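PDB 2EAB: alpha-fucosidase from Bifidobacterium bifidum, which probably releases L-fucose from glycans by hydrolysing alpha-1,2-fucosidic bonds, the present chain being its catalytic portion with flanking N- and C-terminal domains. Local coordinates for residues 801-814 with 825-837. Sequence-based numbering, arbitrary orientation.
Sequences ILPALPDAWAGGSV and VGTTWKNGKATEV
Trp829 lies flat between the backbone of Gly812 on one face and the side chains of Leu802 and Leu805 on the other. Gly812 CA sits 3.8 Å from the centroid of the six-membered ring, and a side chain at this position would run into the indole, which is why glycine suits it. From the opposite side Leu802 CD2 stands over the six-membered ring and Leu805 CD2 over the five-membered one, both as CH-pi contacts, so that each ring of the indole has one leucine methyl over it. With CG between the backbone N and the carbonyl carbon (chi1 66°), the ring folds over the neighbouring strand. Its NE1 then donates to Trp809 O at 2.9 Å; the carbonyl lies near the indole plane, although NE1 stands above the plane of the carbonyl itself. A leucine in place of Trp829 would probably leave Trp809 O without this donor and open a gap between Gly812 and the two leucines.

Farther along, Thr827 CG2 meets Val814 CG1 at 3.7 Å, while Thr827 OG1 turns to donate to Glu836 O. Ile801 CD1 touches both Val825 CG1 and Val837 CG1, extending the apolar layer. Leu780, at the end of helix 767-780, touches both Leu802 and Trp829.

Paired backbone bonds join Gly812 with Trp829 and Val814 with Thr827. Gly832, at positive phi in the type I' turn leading into strand 833-841, donates to Ala810 O. Strands 812-819 and 823-830 form an antiparallel beta hairpin in the C-terminal domain of this family 95 glycoside hydrolase, the preceding loop packing on its Val814, Thr827 and Trp829 face.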
ATOM      1  N   ILE A 801      -1.381  11.644 -21.196  1.00  6.49           N
ATOM      2  CA  ILE A 801      -2.609  12.272 -20.735  1.00  6.96           C
ATOM      3  C   ILE A 801      -3.838  11.482 -21.185  1.00  6.80           C
ATOM      4  O   ILE A 801      -4.017  11.205 -22.375  1.00  7.07           O
ATOM      5  CB  ILE A 801      -2.701  13.727 -21.274  1.00  7.25           C
ATOM      6  CG1 ILE A 801      -1.473  14.557 -20.865  1.00  7.94           C
ATOM      7  CG2 ILE A 801      -4.014  14.396 -20.873  1.00  7.90           C
ATOM      8  CD1 ILE A 801      -1.267  14.723 -19.362  1.00  8.70           C
ATOM      9  N   LEU A 802      -4.682  11.138 -20.212  1.00  6.93           N
ATOM     10  CA  LEU A 802      -5.952  10.437 -20.441  1.00  7.05           C
ATOM     11  C   LEU A 802      -5.795   9.150 -21.264  1.00  7.20           C
ATOM     12  O   LEU A 802      -6.434   8.987 -22.303  1.00  7.67           O
ATOM     13  CB  LEU A 802      -6.993  11.385 -21.056  1.00  7.66           C
ATOM     14  CG  LEU A 802      -7.347  12.603 -20.196  1.00  7.76           C
ATOM     15  CD1 LEU A 802      -8.232  13.565 -20.972  1.00  9.28           C
ATOM     16  CD2 LEU A 802      -8.010  12.205 -18.876  1.00  9.30           C
ATOM     17  N   PRO A 803      -4.924   8.234 -20.803  1.00  7.23           N
ATOM     18  CA  PRO A 803      -4.636   7.003 -21.544  1.00  7.27           C
ATOM     19  C   PRO A 803      -5.752   5.955 -21.530  1.00  7.42           C
ATOM     20  O   PRO A 803      -5.777   5.088 -22.395  1.00  7.51           O
ATOM     21  CB  PRO A 803      -3.402   6.455 -20.826  1.00  7.52           C
ATOM     22  CG  PRO A 803      -3.564   6.951 -19.424  1.00  7.34           C
ATOM     23  CD  PRO A 803      -4.127   8.326 -19.566  1.00  7.20           C
ATOM     24  N   ALA A 804      -6.648   6.019 -20.551  1.00  7.54           N
ATOM     25  CA  ALA A 804      -7.728   5.038 -20.440  1.00  7.66           C
ATOM     26  C   ALA A 804      -8.959   5.698 -19.833  1.00  7.66           C
ATOM     27  O   ALA A 804      -9.466   5.296 -18.783  1.00  7.64           O
ATOM     28  CB  ALA A 804      -7.281   3.815 -19.636  1.00  7.59           C
ATOM     29  N   LEU A 805      -9.435   6.728 -20.529  1.00  7.88           N
ATOM     30  CA  LEU A 805     -10.571   7.508 -20.076  1.00  8.42           C
ATOM     31  C   LEU A 805     -11.868   6.769 -20.397  1.00  9.04           C
ATOM     32  O   LEU A 805     -12.127   6.449 -21.558  1.00  8.85           O
ATOM     33  CB  LEU A 805     -10.567   8.878 -20.749  1.00  8.66           C
ATOM     34  CG  LEU A 805     -11.740   9.808 -20.432  1.00  8.97           C
ATOM     35  CD1 LEU A 805     -11.669  10.307 -18.999  1.00 10.57           C
ATOM     36  CD2 LEU A 805     -11.758  10.966 -21.410  1.00 10.53           C
ATOM     37  N   PRO A 806     -12.681   6.480 -19.367  1.00  9.60           N
ATOM     38  CA  PRO A 806     -13.945   5.794 -19.622  1.00 10.17           C
ATOM     39  C   PRO A 806     -14.939   6.683 -20.355  1.00 10.39           C
ATOM     40  O   PRO A 806     -15.009   7.884 -20.089  1.00 10.11           O
ATOM     41  CB  PRO A 806     -14.482   5.504 -18.213  1.00 10.77           C
ATOM     42  CG  PRO A 806     -13.330   5.702 -17.290  1.00 11.00           C
ATOM     43  CD  PRO A 806     -12.483   6.741 -17.931  1.00  9.98           C
ATOM     44  N   ASP A 807     -15.713   6.087 -21.257  1.00 11.22           N
ATOM     45  CA  ASP A 807     -16.799   6.810 -21.920  1.00 12.23           C
ATOM     46  C   ASP A 807     -17.824   7.325 -20.903  1.00 12.33           C
ATOM     47  O   ASP A 807     -18.511   8.317 -21.159  1.00 12.95           O
ATOM     48  CB  ASP A 807     -17.486   5.931 -22.972  1.00 12.74           C
ATOM     49  CG  ASP A 807     -16.574   5.571 -24.138  1.00 13.77           C
ATOM     50  OD1 ASP A 807     -15.518   6.213 -24.323  1.00 15.17           O
ATOM     51  OD2 ASP A 807     -16.919   4.628 -24.882  1.00 15.35           O
ATOM     52  N   ALA A 808     -17.907   6.659 -19.750  1.00 12.38           N
ATOM     53  CA  ALA A 808     -18.797   7.064 -18.658  1.00 12.42           C
ATOM     54  C   ALA A 808     -18.458   8.448 -18.095  1.00 12.17           C
ATOM     55  O   ALA A 808     -19.319   9.113 -17.510  1.00 12.76           O
ATOM     56  CB  ALA A 808     -18.776   6.021 -17.545  1.00 12.83           C
ATOM     57  N   TRP A 809     -17.205   8.871 -18.258  1.00 11.64           N
ATOM     58  CA  TRP A 809     -16.762  10.180 -17.793  1.00 11.30           C
ATOM     59  C   TRP A 809     -16.500  11.081 -19.001  1.00 11.25           C
ATOM     60  O   TRP A 809     -15.351  11.333 -19.366  1.00 11.31           O
ATOM     61  CB  TRP A 809     -15.503  10.064 -16.923  1.00 11.00           C
ATOM     62  CG  TRP A 809     -15.613   9.156 -15.718  1.00 10.70           C
ATOM     63  CD1 TRP A 809     -16.756   8.685 -15.123  1.00 10.83           C
ATOM     64  CD2 TRP A 809     -14.524   8.656 -14.939  1.00 10.43           C
ATOM     65  NE1 TRP A 809     -16.439   7.902 -14.034  1.00 10.67           N
ATOM     66  CE2 TRP A 809     -15.074   7.870 -13.899  1.00 10.24           C
ATOM     67  CE3 TRP A 809     -13.133   8.797 -15.017  1.00 10.54           C
ATOM     68  CZ2 TRP A 809     -14.278   7.221 -12.949  1.00 10.59           C
ATOM     69  CZ3 TRP A 809     -12.343   8.150 -14.076  1.00 10.74           C
ATOM     70  CH2 TRP A 809     -12.919   7.373 -13.055  1.00 10.88           C
ATOM     71  N   ALA A 810     -17.579  11.563 -19.617  1.00 11.67           N
ATOM     72  CA  ALA A 810     -17.492  12.332 -20.862  1.00 11.63           C
ATOM     73  C   ALA A 810     -16.753  13.657 -20.690  1.00 11.45           C
ATOM     74  O   ALA A 810     -16.048  14.113 -21.591  1.00 11.29           O
ATOM     75  CB  ALA A 810     -18.887  12.573 -21.433  1.00 12.20           C
ATOM     76  N   GLY A 811     -16.925  14.266 -19.523  1.00 11.18           N
ATOM     77  CA  GLY A 811     -16.277  15.527 -19.200  1.00 11.15           C
ATOM     78  C   GLY A 811     -15.817  15.534 -17.760  1.00 10.86           C
ATOM     79  O   GLY A 811     -16.360  14.823 -16.915  1.00 11.18           O
ATOM     80  N   GLY A 812     -14.806  16.341 -17.477  1.00 10.41           N
ATOM     81  CA  GLY A 812     -14.295  16.437 -16.125  1.00 10.30           C
ATOM     82  C   GLY A 812     -12.973  17.158 -16.066  1.00  9.96           C
ATOM     83  O   GLY A 812     -12.477  17.669 -17.077  1.00  9.56           O
ATOM     84  N   SER A 813     -12.413  17.210 -14.868  1.00  9.90           N
ATOM     85  CA  SER A 813     -11.090  17.762 -14.665  1.00 10.39           C
ATOM     86  C   SER A 813     -10.434  17.093 -13.476  1.00  9.99           C
ATOM     87  O   SER A 813     -11.106  16.566 -12.582  1.00 10.48           O
ATOM     88  CB  SER A 813     -11.142  19.283 -14.474  1.00 10.80           C
ATOM     89  OG  SER A 813     -11.833  19.622 -13.295  1.00 13.29           O
ATOM     90  N   VAL A 814      -9.108  17.101 -13.493  1.00  9.76           N
ATOM     91  CA  VAL A 814      -8.298  16.639 -12.379  1.00  9.52           C
ATOM     92  C   VAL A 814      -7.087  17.563 -12.289  1.00  9.38           C
ATOM     93  O   VAL A 814      -6.615  18.078 -13.310  1.00  9.35           O
ATOM     94  CB  VAL A 814      -7.890  15.145 -12.551  1.00  9.58           C
ATOM     95  CG1 VAL A 814      -6.955  14.947 -13.748  1.00 10.35           C
ATOM     96  CG2 VAL A 814      -7.267  14.584 -11.268  1.00  9.98           C
ATOM     97  N   VAL A 825       0.508  17.377 -12.922  1.00  7.75           N
ATOM     98  CA  VAL A 825      -0.363  17.305 -14.082  1.00  8.30           C
ATOM     99  C   VAL A 825      -1.804  17.623 -13.712  1.00  7.99           C
ATOM    100  O   VAL A 825      -2.368  17.030 -12.785  1.00  8.09           O
ATOM    101  CB  VAL A 825      -0.323  15.897 -14.730  1.00  8.46           C
ATOM    102  CG1 VAL A 825      -1.255  15.826 -15.930  1.00 10.50           C
ATOM    103  CG2 VAL A 825       1.098  15.514 -15.134  1.00  9.03           C
ATOM    104  N   GLY A 826      -2.385  18.564 -14.447  1.00  7.87           N
ATOM    105  CA  GLY A 826      -3.819  18.808 -14.416  1.00  8.43           C
ATOM    106  C   GLY A 826      -4.343  18.667 -15.828  1.00  8.80           C
ATOM    107  O   GLY A 826      -3.642  19.001 -16.787  1.00  9.48           O
ATOM    108  N   THR A 827      -5.555  18.144 -15.970  1.00  9.09           N
ATOM    109  CA  THR A 827      -6.184  18.043 -17.280  1.00  9.96           C
ATOM    110  C   THR A 827      -7.686  18.251 -17.170  1.00  9.54           C
ATOM    111  O   THR A 827      -8.318  17.831 -16.196  1.00  9.30           O
ATOM    112  CB  THR A 827      -5.845  16.712 -18.022  1.00 10.17           C
ATOM    113  OG1 THR A 827      -6.314  16.769 -19.377  1.00 12.18           O
ATOM    114  CG2 THR A 827      -6.454  15.503 -17.344  1.00 12.09           C
ATOM    115  N   THR A 828      -8.230  18.928 -18.175  1.00  9.62           N
ATOM    116  CA  THR A 828      -9.661  19.134 -18.309  1.00 10.17           C
ATOM    117  C   THR A 828     -10.072  18.517 -19.634  1.00  9.87           C
ATOM    118  O   THR A 828      -9.346  18.624 -20.625  1.00  9.80           O
ATOM    119  CB  THR A 828     -10.008  20.635 -18.288  1.00 10.42           C
ATOM    120  OG1 THR A 828      -9.540  21.203 -17.059  1.00 11.54           O
ATOM    121  CG2 THR A 828     -11.516  20.864 -18.407  1.00 11.25           C
ATOM    122  N   TRP A 829     -11.219  17.848 -19.644  1.00  9.80           N
ATOM    123  CA  TRP A 829     -11.717  17.236 -20.859  1.00  9.99           C
ATOM    124  C   TRP A 829     -13.212  17.450 -21.016  1.00 10.22           C
ATOM    125  O   TRP A 829     -13.927  17.682 -20.042  1.00  9.77           O
ATOM    126  CB  TRP A 829     -11.346  15.747 -20.931  1.00 10.24           C
ATOM    127  CG  TRP A 829     -11.994  14.867 -19.896  1.00  9.96           C
ATOM    128  CD1 TRP A 829     -13.121  14.117 -20.056  1.00  9.78           C
ATOM    129  CD2 TRP A 829     -11.540  14.628 -18.554  1.00 10.10           C
ATOM    130  NE1 TRP A 829     -13.406  13.428 -18.899  1.00  9.58           N
ATOM    131  CE2 TRP A 829     -12.452  13.725 -17.961  1.00  9.80           C
ATOM    132  CE3 TRP A 829     -10.456  15.091 -17.795  1.00  9.91           C
ATOM    133  CZ2 TRP A 829     -12.315  13.275 -16.645  1.00 10.13           C
ATOM    134  CZ3 TRP A 829     -10.318  14.641 -16.483  1.00 10.01           C
ATOM    135  CH2 TRP A 829     -11.246  13.743 -15.924  1.00 10.11           C
ATOM    136  N   LYS A 830     -13.657  17.385 -22.266  1.00 10.61           N
ATOM    137  CA  LYS A 830     -15.054  17.573 -22.623  1.00 11.59           C
ATOM    138  C   LYS A 830     -15.329  16.727 -23.853  1.00 11.59           C
ATOM    139  O   LYS A 830     -14.473  16.624 -24.733  1.00 11.55           O
ATOM    140  CB  LYS A 830     -15.329  19.048 -22.924  1.00 12.08           C
ATOM    141  CG  LYS A 830     -16.797  19.424 -22.926  1.00 14.75           C
ATOM    142  CD  LYS A 830     -16.976  20.935 -23.017  1.00 17.89           C
ATOM    143  CE  LYS A 830     -18.445  21.326 -22.932  1.00 20.40           C
ATOM    144  NZ  LYS A 830     -19.037  21.025 -21.595  1.00 22.35           N
ATOM    145  N   ASN A 831     -16.511  16.113 -23.904  1.00 11.76           N
ATOM    146  CA  ASN A 831     -16.880  15.218 -25.010  1.00 12.52           C
ATOM    147  C   ASN A 831     -15.784  14.189 -25.302  1.00 12.11           C
ATOM    148  O   ASN A 831     -15.471  13.898 -26.462  1.00 12.20           O
ATOM    149  CB  ASN A 831     -17.239  16.019 -26.271  1.00 13.05           C
ATOM    150  CG  ASN A 831     -18.336  17.041 -26.025  1.00 15.16           C
ATOM    151  OD1 ASN A 831     -18.147  18.238 -26.257  1.00 18.56           O
ATOM    152  ND2 ASN A 831     -19.482  16.576 -25.546  1.00 16.87           N
ATOM    153  N   GLY A 832     -15.193  13.660 -24.231  1.00 11.65           N
ATOM    154  CA  GLY A 832     -14.190  12.605 -24.327  1.00 11.29           C
ATOM    155  C   GLY A 832     -12.803  13.009 -24.801  1.00 11.24           C
ATOM    156  O   GLY A 832     -11.966  12.143 -25.065  1.00 11.32           O
ATOM    157  N   LYS A 833     -12.544  14.312 -24.915  1.00 11.32           N
ATOM    158  CA  LYS A 833     -11.253  14.797 -25.420  1.00 11.73           C
ATOM    159  C   LYS A 833     -10.694  15.907 -24.546  1.00 10.78           C
ATOM    160  O   LYS A 833     -11.439  16.769 -24.081  1.00 10.44           O
ATOM    161  CB  LYS A 833     -11.382  15.326 -26.852  1.00 12.00           C
ATOM    162  CG  LYS A 833     -11.953  14.350 -27.872  1.00 13.77           C
ATOM    163  CD  LYS A 833     -12.304  15.065 -29.176  1.00 14.50           C
ATOM    164  CE  LYS A 833     -13.585  15.896 -29.057  1.00 17.93           C
ATOM    165  NZ  LYS A 833     -14.822  15.060 -28.993  1.00 19.72           N
ATOM    166  N   ALA A 834      -9.379  15.895 -24.348  1.00 10.45           N
ATOM    167  CA  ALA A 834      -8.704  16.918 -23.555  1.00 10.18           C
ATOM    168  C   ALA A 834      -8.902  18.303 -24.159  1.00 10.26           C
ATOM    169  O   ALA A 834      -8.753  18.493 -25.372  1.00 10.39           O
ATOM    170  CB  ALA A 834      -7.215  16.607 -23.433  1.00 10.31           C
ATOM    171  N   THR A 835      -9.245  19.263 -23.305  1.00 10.26           N
ATOM    172  CA  THR A 835      -9.355  20.661 -23.711  1.00 10.83           C
ATOM    173  C   THR A 835      -8.203  21.487 -23.157  1.00 10.94           C
ATOM    174  O   THR A 835      -7.887  22.558 -23.681  1.00 11.36           O
ATOM    175  CB  THR A 835     -10.685  21.285 -23.253  1.00 11.01           C
ATOM    176  OG1 THR A 835     -10.814  21.148 -21.832  1.00 11.73           O
ATOM    177  CG2 THR A 835     -11.861  20.607 -23.940  1.00 11.60           C
ATOM    178  N   GLU A 836      -7.582  20.997 -22.087  1.00 10.81           N
ATOM    179  CA  GLU A 836      -6.442  21.675 -21.490  1.00 11.53           C
ATOM    180  C   GLU A 836      -5.592  20.681 -20.712  1.00 10.83           C
ATOM    181  O   GLU A 836      -6.123  19.774 -20.056  1.00 11.38           O
ATOM    182  CB  GLU A 836      -6.901  22.806 -20.562  1.00 11.57           C
ATOM    183  CG  GLU A 836      -5.768  23.670 -20.024  1.00 13.21           C
ATOM    184  CD  GLU A 836      -6.216  24.627 -18.938  1.00 13.61           C
ATOM    185  OE1 GLU A 836      -6.597  24.166 -17.840  1.00 16.11           O
ATOM    186  OE2 GLU A 836      -6.168  25.849 -19.186  1.00 17.44           O
ATOM    187  N   VAL A 837      -4.277  20.835 -20.823  1.00 10.19           N
ATOM    188  CA  VAL A 837      -3.347  20.172 -19.921  1.00  9.99           C
ATOM    189  C   VAL A 837      -2.498  21.256 -19.277  1.00  9.88           C
ATOM    190  O   VAL A 837      -2.044  22.184 -19.959  1.00  9.66           O
ATOM    191  CB  VAL A 837      -2.440  19.156 -20.655  1.00  9.86           C
ATOM    192  CG1 VAL A 837      -1.524  18.445 -19.664  1.00 10.46           C
ATOM    193  CG2 VAL A 837      -3.274  18.139 -21.424  1.00 10.64           C
TER